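Local coordinates for mandelate racemase/muconate lactonizing enzyme-like protein (Rubrobacter xylanophilus DSM 9941, PDB 3CYJ), which belongs to the enolase superfamily and, in this structure, binds a sodium ion in a TIM-barrel domain that is joined to an N-terminal capping domain, at residues G59-E63 with S64-G68; A80-A83 with R84-A88; Y318-D321 with H322-E326. All coordinates share one frame; numbering follows the deposited sequence.

From the N terminus the chain meets the three contacts strictly in series; none nests in or crosses another. Contacts 1 and 2 each stay within one helix, while contact 3 spans the turn from a strand end to a helix start. Contact 1 lies on helix 57-70 and contact 2 on helix 78-88, consecutive helices of the N-terminal domain that touch where Leu66 CD2 packs 4.0 Å from Met85 SD. Much later in the chain, contact 3 marks the passage from strand 313-319 of the barrel into helix 320-329. Its nearest atoms are about 15 Å from contact 1 and about 18 Å from contact 2. Its helix leans on strands 8-26 and 33-43, tying the barrel to the sheet of the N-terminal domain.

Contact 1 of 3, residues G59-E63 with S64-G68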
loop_
_atom_site.group_PDB
_atom_site.type_symbol
_atom_site.label_atom_id
_atom_site.label_comp_id
_atom_site.label_asym_id
_atom_site.label_seq_id
_atom_site.Cartn_x
_atom_site.Cartn_y
_atom_site.Cartn_z
ATOM N N GLY A 59 27.572 -33.786 5.456
ATOM C CA GLY A 59 28.717 -34.452 4.815
ATOM C C GLY A 59 28.375 -35.360 3.653
ATOM O O GLY A 59 29.006 -35.318 2.591
ATOM N N ARG A 60 27.339 -36.161 3.823
ATOM C CA ARG A 60 26.827 -36.972 2.713
ATOM C C ARG A 60 26.322 -36.129 1.496
ATOM O O ARG A 60 26.576 -36.476 0.305
ATOM C CB ARG A 60 25.715 -37.924 3.247
ATOM C CG ARG A 60 25.325 -38.986 2.204
ATOM C CD ARG A 60 26.572 -39.916 1.896
ATOM N NE ARG A 60 26.487 -40.552 0.586
ATOM C CZ ARG A 60 25.877 -41.718 0.354
ATOM N NH1 ARG A 60 25.262 -42.386 1.353
ATOM N NH2 ARG A 60 25.880 -42.221 -0.888
ATOM N N PHE A 61 25.620 -35.013 1.785
ATOM C CA PHE A 61 25.217 -34.076 0.734
ATOM C C PHE A 61 26.421 -33.535 -0.064
ATOM O O PHE A 61 26.384 -33.467 -1.286
ATOM C CB PHE A 61 24.414 -32.886 1.329
ATOM C CG PHE A 61 23.629 -32.095 0.290
ATOM C CD1 PHE A 61 22.268 -32.310 0.105
ATOM C CD2 PHE A 61 24.267 -31.119 -0.507
ATOM C CE1 PHE A 61 21.532 -31.562 -0.885
ATOM C CE2 PHE A 61 23.557 -30.375 -1.462
ATOM C CZ PHE A 61 22.180 -30.603 -1.651
ATOM N N VAL A 62 27.466 -33.101 0.632
ATOM C CA VAL A 62 28.737 -32.692 -0.049
ATOM C C VAL A 62 29.283 -33.796 -0.955
ATOM O O VAL A 62 29.585 -33.565 -2.144
ATOM C CB VAL A 62 29.844 -32.287 0.965
ATOM C CG1 VAL A 62 31.191 -32.003 0.265
ATOM C CG2 VAL A 62 29.361 -31.103 1.841
ATOM N N GLU A 63 29.388 -35.013 -0.405
ATOM C CA GLU A 63 29.940 -36.131 -1.201
ATOM C C GLU A 63 29.097 -36.337 -2.440
ATOM O O GLU A 63 29.615 -36.419 -3.549
ATOM C CB GLU A 63 30.021 -37.419 -0.377
ATOM C CG GLU A 63 31.052 -37.270 0.701
ATOM C CD GLU A 63 30.923 -38.293 1.850
ATOM O OE1 GLU A 63 30.030 -39.190 1.844
ATOM O OE2 GLU A 63 31.723 -38.163 2.801
ATOM N N SER A 64 27.774 -36.369 -2.231
ATOM C CA SER A 64 26.859 -36.824 -3.251
ATOM C C SER A 64 26.676 -35.782 -4.329
ATOM O O SER A 64 26.622 -36.116 -5.521
ATOM C CB SER A 64 25.537 -37.186 -2.599
ATOM O OG SER A 64 24.517 -37.276 -3.579
ATOM N N LYS A 65 26.558 -34.513 -3.932
ATOM C CA LYS A 65 26.165 -33.497 -4.901
ATOM C C LYS A 65 27.287 -32.483 -5.215
ATOM O O LYS A 65 27.314 -31.937 -6.290
ATOM C CB LYS A 65 24.918 -32.712 -4.419
ATOM C CG LYS A 65 23.629 -33.505 -4.330
ATOM C CD LYS A 65 23.317 -34.245 -5.659
ATOM C CE LYS A 65 22.934 -33.325 -6.743
ATOM N NZ LYS A 65 22.857 -34.027 -8.090
ATOM N N LEU A 66 28.180 -32.205 -4.271
ATOM C CA LEU A 66 29.054 -31.063 -4.446
ATOM C C LEU A 66 30.477 -31.396 -4.930
ATOM O O LEU A 66 31.026 -30.689 -5.766
ATOM C CB LEU A 66 29.066 -30.244 -3.135
ATOM C CG LEU A 66 27.652 -29.779 -2.670
ATOM C CD1 LEU A 66 27.745 -28.844 -1.507
ATOM C CD2 LEU A 66 26.828 -29.106 -3.862
ATOM N N ALA A 67 31.057 -32.485 -4.421
ATOM C CA ALA A 67 32.456 -32.835 -4.726
ATOM C C ALA A 67 32.641 -32.915 -6.230
ATOM O O ALA A 67 33.578 -32.335 -6.792
ATOM C CB ALA A 67 32.881 -34.190 -3.980
ATOM N N GLY A 68 31.684 -33.547 -6.901
ATOM C CA GLY A 68 31.741 -33.683 -8.322
ATOM C C GLY A 68 31.697 -32.365 -9.070
ATOM O O GLY A 68 32.177 -32.283 -10.194
HETATM O O HOH W 1 29.351 -35.297 -6.008
#
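One face of the Phe61 ring carries Lys65 CG, 4.3 Å from the ring centroid and 15° off its normal, a CH-pi contact offset toward the rim. At the ring edge, near its plane, sits Leu66 CG, 4.2 Å from Phe61 CD2. Both approaches occur within helix 57-70 of the N-terminal capping domain, where a wider pi-type turn at 64-66 interrupts the regular alpha-helical pattern. Phe61 CG is trans to the backbone N (chi1 -163°), which swings the ring along the helix toward Lys65. The lysine chain then bends at chi2 and chi3 as it leaves the ring. Phe61 O still accepts an i+4 bond from Lys65 N at 2.9 Å. Val62 O then takes both an i+4 and an i+5 donor, the mark of the pi-type turn: Leu66 N reaches it at 2.9 Å and Ala67 N also at 2.9 Å. Val62 and Leu66 turn inward to pack on Ala101 of helix 97-116. On the outer side, Ser64 OG is hydrogen-bonded to Asp55 OD1 of a second subunit, placing this face of the helix at a subunit interface. The wide turn is bridged by a water that donates to Glu63 O at 2.7 Å, gives a weaker bond to Ser64 O, and accepts from Gly68 N at 3.1 Å.

Contact 2 of 3, residues A80-A83 with R84-A88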
loop_
_atom_site.group_PDB
_atom_site.type_symbol
_atom_site.label_atom_id
_atom_site.label_comp_id
_atom_site.label_asym_id
_atom_site.label_seq_id
_atom_site.Cartn_x
_atom_site.Cartn_y
_atom_site.Cartn_z
ATOM N N ALA A 80 32.490 -18.918 -9.274
ATOM C CA ALA A 80 32.041 -19.692 -10.441
ATOM C C ALA A 80 31.615 -21.105 -10.050
ATOM O O ALA A 80 30.701 -21.666 -10.671
ATOM C CB ALA A 80 33.124 -19.781 -11.503
ATOM N N VAL A 81 32.270 -21.682 -9.049
ATOM C CA VAL A 81 31.860 -23.022 -8.599
ATOM C C VAL A 81 30.534 -22.931 -7.812
ATOM O O VAL A 81 29.611 -23.760 -7.990
ATOM C CB VAL A 81 32.960 -23.659 -7.710
ATOM C CG1 VAL A 81 32.597 -25.124 -7.344
ATOM C CG2 VAL A 81 34.315 -23.535 -8.405
ATOM N N TRP A 82 30.457 -21.912 -6.948
ATOM C CA TRP A 82 29.271 -21.673 -6.145
ATOM C C TRP A 82 28.037 -21.631 -7.025
ATOM O O TRP A 82 27.031 -22.277 -6.716
ATOM C CB TRP A 82 29.445 -20.373 -5.393
ATOM C CG TRP A 82 28.422 -19.977 -4.380
ATOM C CD1 TRP A 82 28.445 -20.245 -3.015
ATOM C CD2 TRP A 82 27.282 -19.131 -4.598
ATOM N NE1 TRP A 82 27.385 -19.632 -2.403
ATOM C CE2 TRP A 82 26.661 -18.933 -3.345
ATOM C CE3 TRP A 82 26.725 -18.521 -5.736
ATOM C CZ2 TRP A 82 25.517 -18.120 -3.193
ATOM C CZ3 TRP A 82 25.595 -17.725 -5.586
ATOM C CH2 TRP A 82 24.996 -17.542 -4.331
ATOM N N ALA A 83 28.133 -20.920 -8.151
ATOM C CA ALA A 83 26.992 -20.771 -9.053
ATOM C C ALA A 83 26.591 -22.113 -9.641
ATOM O O ALA A 83 25.399 -22.442 -9.719
ATOM C CB ALA A 83 27.302 -19.788 -10.144
ATOM N N ARG A 84 27.580 -22.858 -10.100
ATOM C CA ARG A 84 27.364 -24.206 -10.634
ATOM C C ARG A 84 26.807 -25.124 -9.499
ATOM O O ARG A 84 25.930 -25.960 -9.759
ATOM C CB ARG A 84 28.670 -24.766 -11.277
ATOM C CG ARG A 84 29.088 -24.025 -12.554
ATOM C CD ARG A 84 30.535 -24.361 -12.991
ATOM N NE ARG A 84 30.773 -25.804 -12.911
ATOM C CZ ARG A 84 31.765 -26.347 -12.208
ATOM N NH1 ARG A 84 32.652 -25.533 -11.627
ATOM N NH2 ARG A 84 31.907 -27.694 -12.144
ATOM N N MET A 85 27.273 -24.943 -8.257
ATOM C CA MET A 85 26.741 -25.770 -7.158
ATOM C C MET A 85 25.237 -25.503 -6.895
ATOM O O MET A 85 24.439 -26.447 -6.794
ATOM C CB MET A 85 27.551 -25.587 -5.873
ATOM C CG MET A 85 28.971 -26.290 -5.845
ATOM S SD MET A 85 29.795 -26.386 -4.230
ATOM C CE MET A 85 30.377 -24.679 -3.979
ATOM N N GLN A 86 24.859 -24.217 -6.790
ATOM C CA GLN A 86 23.485 -23.796 -6.607
ATOM C C GLN A 86 22.565 -24.324 -7.750
ATOM O O GLN A 86 21.460 -24.780 -7.488
ATOM C CB GLN A 86 23.396 -22.262 -6.534
ATOM C CG GLN A 86 24.194 -21.599 -5.451
ATOM C CD GLN A 86 23.660 -21.829 -4.051
ATOM O OE1 GLN A 86 22.692 -22.597 -3.805
ATOM N NE2 GLN A 86 24.304 -21.175 -3.098
ATOM N N ALA A 87 23.029 -24.255 -9.007
ATOM C CA ALA A 87 22.240 -24.719 -10.125
ATOM C C ALA A 87 22.040 -26.223 -10.028
ATOM O O ALA A 87 20.949 -26.719 -10.259
ATOM C CB ALA A 87 22.912 -24.346 -11.466
ATOM N N ALA A 88 23.106 -26.943 -9.689
ATOM C CA ALA A 88 23.112 -28.400 -9.682
ATOM C C ALA A 88 22.186 -28.968 -8.624
ATOM O O ALA A 88 21.709 -30.092 -8.796
ATOM C CB ALA A 88 24.543 -28.950 -9.475
#
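Gln86 lies over one face of the Trp82 indole, one helical turn further along helix 78-88. Its CG sits almost squarely above the six-membered ring, 3.9 Å from that ring's centroid and 8° off the normal, a CH-pi contact. The amide turns its NE2 to the same face: Gln86 NE2 lies over the bond between Trp82 CE2 and Trp82 CZ2, 3.3 Å from each and offset toward the rim. Amide and indole planes are 76° apart, so the amide stands nearly upright on the ring instead of stacking flat. The bend at chi2 (-71°) turns the glutamine chain along the indole. In the backbone, Gln86 N donates a 2.9 Å bond to Trp82 O, the i+4 bond that sets the two side chains one turn apart. The indole itself packs on Val102 of helix 97-116, its NE1 makes a weak bond to Gly275 O, and Glu311 of a third subunit also packs against it.

Arg84 runs back along the other flank. Its CG lies 3.4 Å from Ala80 O, and the chain bends at chi3 to bring NH1 within 4.1 Å of Val81 CG2. The guanidinium is fixed from outside the helix: NH2 donates to Val69 O and NH1 bonds Ser73 OG, pinning it to the end of helix 57-70 and the loop after it. The backbone bond from Arg84 N to Ala80 O is weak and long at 3.4 Å. Between these flanks Val81 CG1 meets Met85 CE at 4.1 Å, and Met85 packs on Val105 of helix 97-116. The i to i+4 pairing is that of a regular alpha helix, here packed among the helices of the enolase-superfamily N-terminal capping domain.

Contact 3 of 3, residues Y318-D321 with H322-E326; sequences YFHD and HARVE
Phe319 points its ring edge into the face of His322: Phe319 CD2 stands over the centre of the His322 imidazole, the centroids are 4.9 Å apart and the planes meet at 85°, a T-shaped pair. Tyr318 turns a face to Ala323, whose CB makes a CH-pi contact 3.9 Å from the ring centroid and 28° off its normal. His320 and Arg324 run side by side in the same direction, His320 CE1 coming 4.1 Å from Arg324 CD. These pairs form at a beta-alpha junction of the TIM barrel, where strand 313-319, last of the eight barrel strands, passes into helix 320-329. Phe319 is the N-cap, and its O receives Ala323 N at 2.8 Å together with a weak bond from His322 N. Its side chain is about 8 Å from the bound sodium ion. The imidazole of His322 is fixed further by ND1 bonding to Ala299 N and by stacking with Tyr53, while His320 NE2 is hydrogen-bonded to Asp21 OD1. Arg324, extended from CG to NE, reaches Pro19 O through NH1; the same nitrogen donates at 3.1 Å to a water in the guanidinium plane, which in turn donates to Asp321 O at 2.8 Å.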
loop_
_atom_site.group_PDB
_atom_site.type_symbol
_atom_site.label_atom_id
_atom_site.label_comp_id
_atom_site.label_asym_id
_atom_site.label_seq_id
_atom_site.Cartn_x
_atom_site.Cartn_y
_atom_site.Cartn_z
ATOM N N TYR A 318 30.517 -13.907 18.976
ATOM C CA TYR A 318 31.529 -14.813 19.516
ATOM C C TYR A 318 30.801 -15.906 20.263
ATOM O O TYR A 318 30.629 -15.825 21.484
ATOM C CB TYR A 318 32.468 -14.045 20.488
ATOM C CG TYR A 318 33.647 -14.835 20.901
ATOM C CD1 TYR A 318 34.705 -15.102 19.994
ATOM C CD2 TYR A 318 33.706 -15.379 22.180
ATOM C CE1 TYR A 318 35.809 -15.890 20.380
ATOM C CE2 TYR A 318 34.788 -16.177 22.572
ATOM C CZ TYR A 318 35.838 -16.413 21.667
ATOM O OH TYR A 318 36.900 -17.203 22.071
ATOM N N PHE A 319 30.322 -16.898 19.524
ATOM C CA PHE A 319 29.380 -17.869 20.097
ATOM C C PHE A 319 30.089 -18.933 20.914
ATOM O O PHE A 319 30.996 -19.609 20.416
ATOM C CB PHE A 319 28.540 -18.533 18.992
ATOM C CG PHE A 319 27.440 -19.434 19.539
ATOM C CD1 PHE A 319 26.554 -18.955 20.507
ATOM C CD2 PHE A 319 27.301 -20.718 19.097
ATOM C CE1 PHE A 319 25.534 -19.739 21.020
ATOM C CE2 PHE A 319 26.256 -21.546 19.592
ATOM C CZ PHE A 319 25.380 -21.047 20.559
ATOM N N HIS A 320 29.694 -19.063 22.172
ATOM C CA HIS A 320 30.357 -19.999 23.093
ATOM C C HIS A 320 30.594 -21.368 22.484
ATOM O O HIS A 320 31.736 -21.770 22.298
ATOM C CB HIS A 320 29.568 -20.139 24.409
ATOM C CG HIS A 320 30.073 -21.238 25.300
ATOM N ND1 HIS A 320 31.306 -21.190 25.934
ATOM C CD2 HIS A 320 29.514 -22.422 25.658
ATOM C CE1 HIS A 320 31.488 -22.308 26.618
ATOM N NE2 HIS A 320 30.408 -23.060 26.483
ATOM N N ASP A 321 29.535 -22.103 22.137
ATOM C CA ASP A 321 29.717 -23.466 21.588
ATOM C C ASP A 321 30.817 -23.524 20.550
ATOM O O ASP A 321 31.629 -24.459 20.524
ATOM C CB ASP A 321 28.454 -24.009 20.956
ATOM C CG ASP A 321 27.301 -24.155 21.942
ATOM O OD1 ASP A 321 27.385 -23.663 23.073
ATOM O OD2 ASP A 321 26.265 -24.765 21.595
ATOM N N HIS A 322 30.836 -22.511 19.680
ATOM C CA HIS A 322 31.636 -22.558 18.482
ATOM C C HIS A 322 33.038 -22.145 18.724
ATOM O O HIS A 322 33.959 -22.808 18.219
ATOM C CB HIS A 322 31.017 -21.707 17.377
ATOM C CG HIS A 322 29.728 -22.257 16.885
ATOM N ND1 HIS A 322 28.943 -21.609 15.956
ATOM C CD2 HIS A 322 29.074 -23.403 17.214
ATOM C CE1 HIS A 322 27.866 -22.338 15.719
ATOM N NE2 HIS A 322 27.922 -23.430 16.473
ATOM N N ALA A 323 33.217 -21.030 19.422
ATOM C CA ALA A 323 34.535 -20.631 19.894
ATOM C C ALA A 323 35.251 -21.842 20.549
ATOM O O ALA A 323 36.363 -22.218 20.169
ATOM C CB ALA A 323 34.416 -19.483 20.882
ATOM N N ARG A 324 34.575 -22.479 21.485
ATOM C CA ARG A 324 35.139 -23.633 22.199
ATOM C C ARG A 324 35.486 -24.804 21.269
ATOM O O ARG A 324 36.583 -25.319 21.307
ATOM C CB ARG A 324 34.169 -24.073 23.295
ATOM C CG ARG A 324 34.524 -25.366 24.031
ATOM C CD ARG A 324 33.452 -25.623 25.133
ATOM N NE ARG A 324 33.763 -26.823 25.894
ATOM C CZ ARG A 324 33.352 -28.042 25.571
ATOM N NH1 ARG A 324 32.559 -28.233 24.520
ATOM N NH2 ARG A 324 33.740 -29.076 26.312
ATOM N N VAL A 325 34.561 -25.220 20.411
ATOM C CA VAL A 325 34.842 -26.281 19.425
ATOM C C VAL A 325 35.984 -25.900 18.465
ATOM O O VAL A 325 36.750 -26.751 18.043
ATOM C CB VAL A 325 33.544 -26.632 18.629
ATOM C CG1 VAL A 325 33.826 -27.359 17.275
ATOM C CG2 VAL A 325 32.581 -27.427 19.497
ATOM N N GLU A 326 36.065 -24.627 18.078
ATOM C CA GLU A 326 37.112 -24.192 17.164
ATOM C C GLU A 326 38.517 -24.236 17.838
ATOM O O GLU A 326 39.452 -24.671 17.206
ATOM C CB GLU A 326 36.761 -22.832 16.523
ATOM C CG GLU A 326 35.683 -22.953 15.433
ATOM C CD GLU A 326 34.741 -21.712 15.268
ATOM O OE1 GLU A 326 35.093 -20.591 15.688
ATOM O OE2 GLU A 326 33.645 -21.871 14.679
HETATM O O HOH W 2 31.169 -26.234 22.680
#